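Local coordinates for Gp26 (Listeria phage P40, PDB 4JZ5), which probably hydrolyses the glycan chains of Listeria cell-wall peptidoglycan, as a phage endolysin of glycosyl hydrolase family 25, at residues A[23-28]-A[46-51]; A[76-81]-A[112-117]; A[144-149]-A[165-170]. All coordinates share one frame; numbering follows the deposited sequence.

How the contacts relate
Contacts 1, 2 and 3 follow one another along the chain, each closing before the next opens, and all join parallel neighbours in the single curled sheet of the family 25 beta/alpha barrel. Strands 46-53 and 76-81 connect contact 1 to contact 2, and strands 114-117 and 147-152 connect contact 2 to contact 3, so the strand order runs 25-28, 46-53, 76-81, 114-117, 147-152, 169-172. The centre of contact 2 lies about 9 Å from those of contacts 1 and 3, whose own centres are about 15 Å apart. Curvature nevertheless brings Trp170 of contact 3 across to Asp27 and Val48 of contact 1 and to Phe115 of contact 2, so the three contacts meet in the barrel interior.

Contact 1: A[23-28]-A[46-51]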
loop_
_atom_site.group_PDB
_atom_site.type_symbol
_atom_site.label_atom_id
_atom_site.label_comp_id
_atom_site.label_asym_id
_atom_site.label_seq_id
_atom_site.Cartn_x
_atom_site.Cartn_y
_atom_site.Cartn_z
ATOM N N VAL A 23 -14.882 1.484 8.862
ATOM C CA VAL A 23 -13.474 1.158 8.989
ATOM C C VAL A 23 -12.652 2.113 8.099
ATOM O O VAL A 23 -13.000 2.346 6.948
ATOM C CB VAL A 23 -13.245 -0.302 8.597
ATOM C CG1 VAL A 23 -11.769 -0.587 8.488
ATOM C CG2 VAL A 23 -13.921 -1.226 9.608
ATOM N N LEU A 24 -11.565 2.656 8.647
ATOM C CA LEU A 24 -10.730 3.617 7.942
ATOM C C LEU A 24 -9.274 3.174 7.964
ATOM O O LEU A 24 -8.678 2.982 9.030
ATOM C CB LEU A 24 -10.849 4.986 8.591
ATOM C CG LEU A 24 -9.977 6.078 7.964
ATOM C CD1 LEU A 24 -10.291 6.260 6.487
ATOM C CD2 LEU A 24 -10.179 7.379 8.727
ATOM N N VAL A 25 -8.710 3.004 6.776
ATOM C CA VAL A 25 -7.307 2.690 6.586
ATOM C C VAL A 25 -6.719 3.798 5.715
ATOM O O VAL A 25 -7.319 4.179 4.719
ATOM C CB VAL A 25 -7.163 1.309 5.888
ATOM C CG1 VAL A 25 -5.727 1.078 5.429
ATOM C CG2 VAL A 25 -7.661 0.197 6.817
ATOM N N LEU A 26 -5.576 4.348 6.108
ATOM C CA LEU A 26 -4.921 5.376 5.306
ATOM C C LEU A 26 -3.737 4.811 4.560
ATOM O O LEU A 26 -3.145 3.825 4.989
ATOM C CB LEU A 26 -4.405 6.508 6.193
ATOM C CG LEU A 26 -5.420 7.231 7.059
ATOM C CD1 LEU A 26 -4.743 8.354 7.820
ATOM C CD2 LEU A 26 -6.584 7.730 6.223
ATOM N N ASP A 27 -3.361 5.457 3.466
ATOM C CA ASP A 27 -2.027 5.268 2.926
ATOM C C ASP A 27 -1.386 6.633 2.751
ATOM O O ASP A 27 -2.056 7.594 2.367
ATOM C CB ASP A 27 -2.017 4.417 1.642
ATOM C CG ASP A 27 -2.819 5.009 0.524
ATOM O OD1 ASP A 27 -4.012 4.695 0.414
ATOM O OD2 ASP A 27 -2.211 5.755 -0.279
ATOM N N ILE A 28 -0.104 6.721 3.095
ATOM C CA ILE A 28 0.640 7.971 3.117
ATOM C C ILE A 28 2.024 7.767 2.513
ATOM O O ILE A 28 2.523 6.642 2.365
ATOM C CB ILE A 28 0.743 8.564 4.545
ATOM C CG1 ILE A 28 1.490 7.609 5.478
ATOM C CG2 ILE A 28 -0.634 8.887 5.078
ATOM C CD1 ILE A 28 1.737 8.177 6.874
ATOM N N PHE A 46 -5.366 1.106 10.417
ATOM C CA PHE A 46 -4.132 0.642 9.795
ATOM C C PHE A 46 -3.650 1.739 8.852
ATOM O O PHE A 46 -4.450 2.503 8.317
ATOM C CB PHE A 46 -4.406 -0.634 8.984
ATOM C CG PHE A 46 -3.172 -1.392 8.562
ATOM C CD1 PHE A 46 -2.519 -2.207 9.469
ATOM C CD2 PHE A 46 -2.685 -1.337 7.275
ATOM C CE1 PHE A 46 -1.383 -2.931 9.107
ATOM C CE2 PHE A 46 -1.554 -2.074 6.911
ATOM C CZ PHE A 46 -0.916 -2.876 7.826
ATOM N N VAL A 47 -2.345 1.807 8.649
ATOM C CA VAL A 47 -1.744 2.747 7.711
ATOM C C VAL A 47 -0.766 1.998 6.818
ATOM O O VAL A 47 0.018 1.191 7.302
ATOM C CB VAL A 47 -1.015 3.892 8.446
ATOM C CG1 VAL A 47 -0.342 4.850 7.464
ATOM C CG2 VAL A 47 -1.983 4.652 9.341
ATOM N N VAL A 48 -0.805 2.263 5.517
ATOM C CA VAL A 48 0.205 1.766 4.595
ATOM C C VAL A 48 1.083 2.940 4.170
ATOM O O VAL A 48 0.572 3.976 3.765
ATOM C CB VAL A 48 -0.410 1.115 3.342
ATOM C CG1 VAL A 48 0.625 0.188 2.695
ATOM C CG2 VAL A 48 -1.676 0.338 3.688
ATOM N N ILE A 49 2.401 2.793 4.271
ATOM C CA ILE A 49 3.309 3.865 3.914
ATOM C C ILE A 49 4.126 3.493 2.697
ATOM O O ILE A 49 4.487 2.334 2.496
ATOM C CB ILE A 49 4.230 4.288 5.082
ATOM C CG1 ILE A 49 5.294 3.246 5.395
ATOM C CG2 ILE A 49 3.398 4.584 6.315
ATOM C CD1 ILE A 49 6.171 3.605 6.572
ATOM N N ARG A 50 4.437 4.479 1.869
ATOM C CA ARG A 50 5.225 4.236 0.662
ATOM C C ARG A 50 6.678 3.959 1.013
ATOM O O ARG A 50 7.299 4.737 1.736
ATOM C CB ARG A 50 5.158 5.423 -0.293
ATOM C CG ARG A 50 5.737 5.097 -1.669
ATOM C CD ARG A 50 5.440 6.160 -2.707
ATOM N NE ARG A 50 6.265 7.342 -2.505
ATOM C CZ ARG A 50 6.287 8.385 -3.327
ATOM N NH1 ARG A 50 5.523 8.401 -4.411
ATOM N NH2 ARG A 50 7.076 9.413 -3.060
ATOM N N SER A 51 7.224 2.868 0.476
ATOM C CA SER A 51 8.603 2.492 0.722
ATOM C C SER A 51 9.596 3.145 -0.222
ATOM O O SER A 51 10.696 3.520 0.184
ATOM C CB SER A 51 8.754 0.979 0.596
ATOM O OG SER A 51 8.405 0.503 -0.694
#
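Ile28 and the pair Val47 and Ile49 form the apolar centre, on the outer face of two parallel strands of the family 25 beta/alpha barrel. The CG1 branch of Ile28 settles between its two partners, 3.7 Å from Ile49 CG2 and 3.9 Å from Val47 CG1. Placing CG1 between the backbone N and the carbonyl carbon (chi1 62°) turns the longer branch across toward the neighbouring strand, where CD1 also touches both partners. Beta-branched residues suit this place: they are comfortable in extended backbone, and their methyls fill the space under helix 62-72, whose Leu69 rests on both Val47 and Ile49. Leu26 lies on the same face and packs against Met209 of strand 206-211.

The inner face carries Val25, Asp27, Phe46 and Val48. Val25 and Phe46 run side by side and point the same way, with Val25 CG2 4.0 Å from Phe46 CB and Val25 CG1 at the edge of the aromatic ring.

Between the two faces runs a regular parallel ladder. Leu26 bonds through N to Phe46 O and through O to Val48 N, and Ile28 does likewise with Val48 O and Arg50 N; each of the last three bonds measures 2.9 Å. The 15° angle between the strand axes reflects the gentle twist of the sheet.

At the polar edge two side chains lead away from the pairing. Arg50, in one of its two conformers, carries its guanidinium to a salt bridge with Asp59. Asp27 points its carboxylate into the barrel, where OD1 accepts hydrogen bonds from Gln193 and Asn210. Only the base of Asp27 meets the neighbouring strand, CB standing 3.4 Å from Val48 O while its CA-H approaches the same oxygen, with CA and O 3.0 Å apart.

Contact 2: A[76-81]-A[112-117]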
loop_
_atom_site.group_PDB
_atom_site.type_symbol
_atom_site.label_atom_id
_atom_site.label_comp_id
_atom_site.label_asym_id
_atom_site.label_seq_id
_atom_site.Cartn_x
_atom_site.Cartn_y
_atom_site.Cartn_z
ATOM N N PHE A 76 0.998 -0.961 10.802
ATOM C CA PHE A 76 1.249 -0.427 9.488
ATOM C C PHE A 76 1.934 -1.423 8.575
ATOM O O PHE A 76 2.484 -2.431 8.987
ATOM C CB PHE A 76 2.056 0.895 9.588
ATOM C CG PHE A 76 3.527 0.710 9.841
ATOM C CD1 PHE A 76 4.003 0.531 11.125
ATOM C CD2 PHE A 76 4.438 0.725 8.789
ATOM C CE1 PHE A 76 5.355 0.360 11.368
ATOM C CE2 PHE A 76 5.795 0.566 9.025
ATOM C CZ PHE A 76 6.250 0.379 10.325
ATOM N N GLY A 77 1.865 -1.101 7.298
ATOM C CA GLY A 77 2.512 -1.845 6.241
ATOM C C GLY A 77 3.208 -0.919 5.265
ATOM O O GLY A 77 3.190 0.300 5.426
ATOM N N LEU A 78 3.798 -1.496 4.221
ATOM C CA LEU A 78 4.556 -0.743 3.216
ATOM C C LEU A 78 4.032 -1.022 1.825
ATOM O O LEU A 78 3.610 -2.150 1.546
ATOM C CB LEU A 78 6.028 -1.155 3.183
ATOM C CG LEU A 78 6.796 -1.115 4.496
ATOM C CD1 LEU A 78 8.233 -1.539 4.249
ATOM C CD2 LEU A 78 6.749 0.221 5.196
ATOM N N TYR A 79 4.099 -0.035 0.934
ATOM C CA TYR A 79 3.835 -0.282 -0.473
ATOM C C TYR A 79 4.942 0.311 -1.330
ATOM O O TYR A 79 5.416 1.420 -1.098
ATOM C CB TYR A 79 2.444 0.242 -0.905
ATOM C CG TYR A 79 2.322 1.744 -1.099
ATOM C CD1 TYR A 79 2.601 2.332 -2.329
ATOM C CD2 TYR A 79 1.883 2.574 -0.072
ATOM C CE1 TYR A 79 2.472 3.694 -2.533
ATOM C CE2 TYR A 79 1.756 3.951 -0.266
ATOM C CZ TYR A 79 2.044 4.496 -1.504
ATOM O OH TYR A 79 1.937 5.849 -1.727
ATOM N N HIS A 80 5.319 -0.440 -2.362
ATOM C CA HIS A 80 6.341 -0.054 -3.319
ATOM C C HIS A 80 5.703 0.409 -4.617
ATOM O O HIS A 80 4.869 -0.305 -5.175
ATOM C CB HIS A 80 7.215 -1.267 -3.637
ATOM C CG HIS A 80 8.235 -0.990 -4.686
ATOM N ND1 HIS A 80 8.146 -1.387 -6.004
ATOM C CD2 HIS A 80 9.380 -0.291 -4.570
ATOM C CE1 HIS A 80 9.226 -0.955 -6.645
ATOM N NE2 HIS A 80 9.979 -0.283 -5.794
ATOM N N TYR A 81 6.093 1.589 -5.101
ATOM C CA TYR A 81 5.604 2.106 -6.370
ATOM C C TYR A 81 6.488 1.567 -7.489
ATOM O O TYR A 81 7.660 1.944 -7.624
ATOM C CB TYR A 81 5.588 3.646 -6.381
ATOM C CG TYR A 81 4.895 4.176 -7.611
ATOM C CD1 TYR A 81 5.574 4.302 -8.814
ATOM C CD2 TYR A 81 3.543 4.473 -7.592
ATOM C CE1 TYR A 81 4.935 4.759 -9.949
ATOM C CE2 TYR A 81 2.896 4.940 -8.733
ATOM C CZ TYR A 81 3.596 5.052 -9.904
ATOM O OH TYR A 81 2.955 5.503 -11.038
ATOM N N THR A 112 3.503 -5.133 9.060
ATOM C CA THR A 112 2.816 -6.420 9.068
ATOM C C THR A 112 2.280 -6.851 7.714
ATOM O O THR A 112 1.687 -7.911 7.604
ATOM C CB THR A 112 1.655 -6.425 10.059
ATOM O OG1 THR A 112 0.750 -5.383 9.726
ATOM C CG2 THR A 112 2.166 -6.228 11.493
ATOM N N PHE A 113 2.477 -6.047 6.677
ATOM C CA PHE A 113 1.957 -6.369 5.353
ATOM C C PHE A 113 2.735 -5.540 4.352
ATOM O O PHE A 113 3.136 -4.411 4.662
ATOM C CB PHE A 113 0.450 -6.055 5.264
ATOM C CG PHE A 113 -0.359 -7.109 4.559
ATOM C CD1 PHE A 113 -0.382 -7.186 3.170
ATOM C CD2 PHE A 113 -1.096 -8.022 5.284
ATOM C CE1 PHE A 113 -1.138 -8.158 2.531
ATOM C CE2 PHE A 113 -1.853 -8.983 4.650
ATOM C CZ PHE A 113 -1.873 -9.058 3.275
ATOM N N LEU A 114 2.919 -6.074 3.151
ATOM C CA LEU A 114 3.628 -5.382 2.092
ATOM C C LEU A 114 2.780 -5.399 0.830
ATOM O O LEU A 114 1.924 -6.259 0.666
ATOM C CB LEU A 114 4.974 -6.065 1.820
ATOM C CG LEU A 114 5.893 -6.224 3.035
ATOM C CD1 LEU A 114 7.058 -7.123 2.688
ATOM C CD2 LEU A 114 6.408 -4.885 3.543
ATOM N N PHE A 115 3.015 -4.431 -0.061
ATOM C CA PHE A 115 2.233 -4.319 -1.288
ATOM C C PHE A 115 3.067 -3.885 -2.476
ATOM O O PHE A 115 3.967 -3.055 -2.365
ATOM C CB PHE A 115 1.132 -3.269 -1.123
ATOM C CG PHE A 115 0.055 -3.663 -0.174
ATOM C CD1 PHE A 115 -1.022 -4.404 -0.621
ATOM C CD2 PHE A 115 0.091 -3.287 1.143
ATOM C CE1 PHE A 115 -2.039 -4.771 0.237
ATOM C CE2 PHE A 115 -0.930 -3.664 2.004
ATOM C CZ PHE A 115 -1.980 -4.407 1.542
ATOM N N LEU A 116 2.715 -4.452 -3.628
ATOM C CA LEU A 116 3.145 -3.971 -4.923
ATOM C C LEU A 116 2.072 -3.021 -5.467
ATOM O O LEU A 116 0.926 -3.436 -5.680
ATOM C CB LEU A 116 3.306 -5.149 -5.878
ATOM C CG LEU A 116 3.583 -4.812 -7.337
ATOM C CD1 LEU A 116 4.817 -3.950 -7.467
ATOM C CD2 LEU A 116 3.749 -6.081 -8.158
ATOM N N ASP A 117 2.443 -1.763 -5.695
ATOM C CA ASP A 117 1.581 -0.761 -6.334
ATOM C C ASP A 117 1.986 -0.696 -7.798
ATOM O O ASP A 117 3.094 -0.225 -8.132
ATOM C CB ASP A 117 1.815 0.575 -5.606
ATOM C CG ASP A 117 1.124 1.766 -6.236
ATOM O OD1 ASP A 117 0.753 1.721 -7.409
ATOM O OD2 ASP A 117 0.984 2.790 -5.536
#
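Phe115 O is approached by two groups of the neighbouring strand: His80 N donates a nearly straight hydrogen bond of 2.9 Å, and the CA-H of Tyr79 comes up to the same oxygen. His80 O in turn accepts from Asp117 N, and Phe76 O from Thr112 N, while the bond from Phe115 N to Leu78 O is bent and weak. Having no side chain, Gly77 lets Phe113 O come within 3.1 Å of its CA. These pairs join the two strands of a beta-alpha-beta unit in the barrel wall, with helix 87-106 as the connection. On the helix-covered face of the sheet, Leu78 and Leu114 lie side by side, Leu78 CB meeting Leu114 CD2 at 3.8 Å, with Leu97 of helix 87-106 over Leu78 and Val139 of helix 128-143 over Leu114. Facing the interior, Tyr79 CB packs on Phe115 CB. Farther along, Asp117 extends with CG anti to its backbone N (chi1 173°), running beside Tyr79. Its OD2 reaches 3.5 Å from Tyr79 CE1 and 3.7 Å from Tyr81 CD2; the carboxylate is turned 37° from the Tyr79 ring and 63° from that of Tyr81, whose hydroxyl bonds to Glu120.

Contact 3: A[144-149]-A[165-170]; sequences GVKVGL and KHDLRW
Val147 and Asp167 hold each other by two hydrogen bonds, one to the side chain and one to the backbone. Asp167 OD2 accepts from Val147 N at 2.9 Å through the lone pair that points away from the other carboxylate oxygen, and Asp167 N returns a bond to Val147 O, tilted 33° from that carbonyl plane. Aspartate suits this entry, its short carboxylate standing in for a backbone acceptor. A single parallel bridge follows, in which Leu149 straddles Arg169: Leu149 N bonds to Leu168 O at 3.0 Å, and Leu149 O accepts from Trp170 N.

Charge adds a looser layer. The aliphatic part of Lys146 crosses Asp167 at about a right angle, and its ammonium NZ stops 4.3 Å from Asp167 OD1, beyond a salt bridge. A water links them, held firmly by OD1 at 2.7 Å and only weakly by NZ. Lys140 is a firmer partner, forming a salt bridge to OD2.

The nonpolar contact is a CH-pi interaction. Leu149 CB stands 3.6 Å from the centroid of the His166 ring, almost squarely over one face, and CD2 adds to the cover. With CG between the backbone N and the carbonyl carbon (chi1 60°), the imidazole lies along the chain that follows it, its edge against Leu168 CA and Arg169 N; ND1 accepts from Leu168 N at 3.1 Å, which helps fix the ring's rotation.

Gly148, lacking a CB, leaves room for Leu168 O 3.4 Å from its CA, and its backbone bonds to strand 114-117. Val147 and His166 pack beneath helix 128-143, Leu149 touches Leu116, and the beta-alpha-beta unit of strand 147-152, helix 153-158 and strand 169-172 continues the barrel wall to strand 191-195, where Trp170 rests on Leu191 and Gln193.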
loop_
_atom_site.group_PDB
_atom_site.type_symbol
_atom_site.label_atom_id
_atom_site.label_comp_id
_atom_site.label_asym_id
_atom_site.label_seq_id
_atom_site.Cartn_x
_atom_site.Cartn_y
_atom_site.Cartn_z
ATOM N N GLY A 144 8.843 -13.667 4.208
ATOM C CA GLY A 144 7.793 -14.416 4.887
ATOM C C GLY A 144 6.588 -13.570 5.266
ATOM O O GLY A 144 5.693 -14.072 5.957
ATOM N N VAL A 145 6.573 -12.310 4.848
ATOM C CA VAL A 145 5.477 -11.397 5.147
ATOM C C VAL A 145 4.502 -11.468 3.986
ATOM O O VAL A 145 4.903 -11.687 2.836
ATOM C CB VAL A 145 6.023 -9.968 5.334
ATOM C CG1 VAL A 145 4.899 -8.954 5.580
ATOM C CG2 VAL A 145 7.011 -9.940 6.489
ATOM N N LYS A 146 3.212 -11.296 4.257
ATOM C CA LYS A 146 2.229 -11.289 3.181
ATOM C C LYS A 146 2.413 -10.086 2.261
ATOM O O LYS A 146 2.800 -8.996 2.696
ATOM C CB LYS A 146 0.813 -11.301 3.740
ATOM C CG LYS A 146 0.474 -12.593 4.466
ATOM C CD LYS A 146 -0.985 -12.644 4.859
ATOM C CE LYS A 146 -1.343 -13.931 5.576
ATOM N NZ LYS A 146 -1.196 -15.136 4.712
ATOM N N VAL A 147 2.134 -10.304 0.984
ATOM C CA VAL A 147 2.296 -9.269 -0.032
ATOM C C VAL A 147 1.044 -9.226 -0.888
ATOM O O VAL A 147 0.664 -10.229 -1.496
ATOM C CB VAL A 147 3.507 -9.550 -0.937
ATOM C CG1 VAL A 147 3.657 -8.460 -1.983
ATOM C CG2 VAL A 147 4.773 -9.677 -0.116
ATOM N N GLY A 148 0.429 -8.049 -0.956
ATOM C CA GLY A 148 -0.721 -7.816 -1.799
ATOM C C GLY A 148 -0.400 -6.966 -3.017
ATOM O O GLY A 148 0.757 -6.630 -3.275
ATOM N N LEU A 149 -1.455 -6.632 -3.763
ATOM C CA LEU A 149 -1.347 -5.974 -5.052
ATOM C C LEU A 149 -2.357 -4.842 -5.098
ATOM O O LEU A 149 -3.513 -5.028 -4.742
ATOM C CB LEU A 149 -1.629 -6.973 -6.167
ATOM C CG LEU A 149 -1.573 -6.444 -7.595
ATOM C CD1 LEU A 149 -0.202 -5.923 -7.968
ATOM C CD2 LEU A 149 -2.004 -7.549 -8.552
ATOM N N LYS A 165 -1.150 -14.054 -8.350
ATOM C CA LYS A 165 -1.409 -14.708 -7.068
ATOM C C LYS A 165 -0.732 -13.930 -5.960
ATOM O O LYS A 165 0.488 -13.724 -5.991
ATOM C CB LYS A 165 -0.864 -16.129 -7.102
ATOM C CG LYS A 165 -1.483 -16.972 -8.186
ATOM C CD LYS A 165 -0.802 -18.332 -8.277
ATOM C CE LYS A 165 -1.536 -19.271 -9.227
ATOM N NZ LYS A 165 -1.555 -18.758 -10.621
ATOM N N HIS A 166 -1.511 -13.472 -4.992
ATOM C CA HIS A 166 -0.978 -12.632 -3.922
ATOM C C HIS A 166 -1.970 -12.650 -2.769
ATOM O O HIS A 166 -2.999 -13.329 -2.823
ATOM C CB HIS A 166 -0.762 -11.202 -4.412
ATOM C CG HIS A 166 -2.017 -10.577 -4.889
ATOM N ND1 HIS A 166 -2.905 -9.973 -4.035
ATOM C CD2 HIS A 166 -2.596 -10.585 -6.109
ATOM C CE1 HIS A 166 -3.968 -9.603 -4.720
ATOM N NE2 HIS A 166 -3.801 -9.949 -5.984
ATOM N N ASP A 167 -1.665 -11.888 -1.729
ATOM C CA ASP A 167 -2.365 -12.021 -0.467
ATOM C C ASP A 167 -3.464 -11.001 -0.178
ATOM O O ASP A 167 -4.134 -11.137 0.852
ATOM C CB ASP A 167 -1.343 -11.985 0.671
ATOM C CG ASP A 167 -0.374 -13.131 0.592
ATOM O OD1 ASP A 167 -0.862 -14.281 0.492
ATOM O OD2 ASP A 167 0.842 -12.904 0.598
ATOM N N LEU A 168 -3.637 -9.968 -0.991
ATOM C CA LEU A 168 -4.677 -8.983 -0.709
ATOM C C LEU A 168 -4.942 -8.064 -1.898
ATOM O O LEU A 168 -4.034 -7.421 -2.404
ATOM C CB LEU A 168 -4.294 -8.155 0.516
ATOM C CG LEU A 168 -5.466 -7.476 1.229
ATOM C CD1 LEU A 168 -5.209 -7.399 2.738
ATOM C CD2 LEU A 168 -5.721 -6.085 0.677
ATOM N N ARG A 169 -6.198 -8.028 -2.332
ATOM C CA ARG A 169 -6.617 -7.168 -3.439
ATOM C C ARG A 169 -6.940 -5.757 -2.960
ATOM O O ARG A 169 -7.950 -5.540 -2.285
ATOM C CB ARG A 169 -7.859 -7.745 -4.107
ATOM C CG ARG A 169 -7.690 -9.134 -4.703
ATOM C CD ARG A 169 -9.033 -9.775 -5.043
ATOM N NE ARG A 169 -9.801 -9.046 -6.055
ATOM C CZ ARG A 169 -9.724 -9.249 -7.366
ATOM N NH1 ARG A 169 -8.923 -10.172 -7.877
ATOM N NH2 ARG A 169 -10.477 -8.515 -8.173
ATOM N N TRP A 170 -6.077 -4.816 -3.318
ATOM C CA TRP A 170 -6.212 -3.420 -2.929
ATOM C C TRP A 170 -6.555 -2.650 -4.204
ATOM O O TRP A 170 -5.716 -2.482 -5.093
ATOM C CB TRP A 170 -4.908 -2.963 -2.285
ATOM C CG TRP A 170 -4.924 -1.582 -1.722
ATOM C CD1 TRP A 170 -5.996 -0.746 -1.572
ATOM C CD2 TRP A 170 -3.790 -0.872 -1.231
ATOM N NE1 TRP A 170 -5.590 0.429 -1.010
ATOM C CE2 TRP A 170 -4.239 0.385 -0.795
ATOM C CE3 TRP A 170 -2.427 -1.175 -1.126
ATOM C CZ2 TRP A 170 -3.377 1.338 -0.274
ATOM C CZ3 TRP A 170 -1.577 -0.232 -0.599
ATOM C CH2 TRP A 170 -2.049 1.016 -0.192
HETATM O O HOH W 1 0.364 -16.187 2.012
#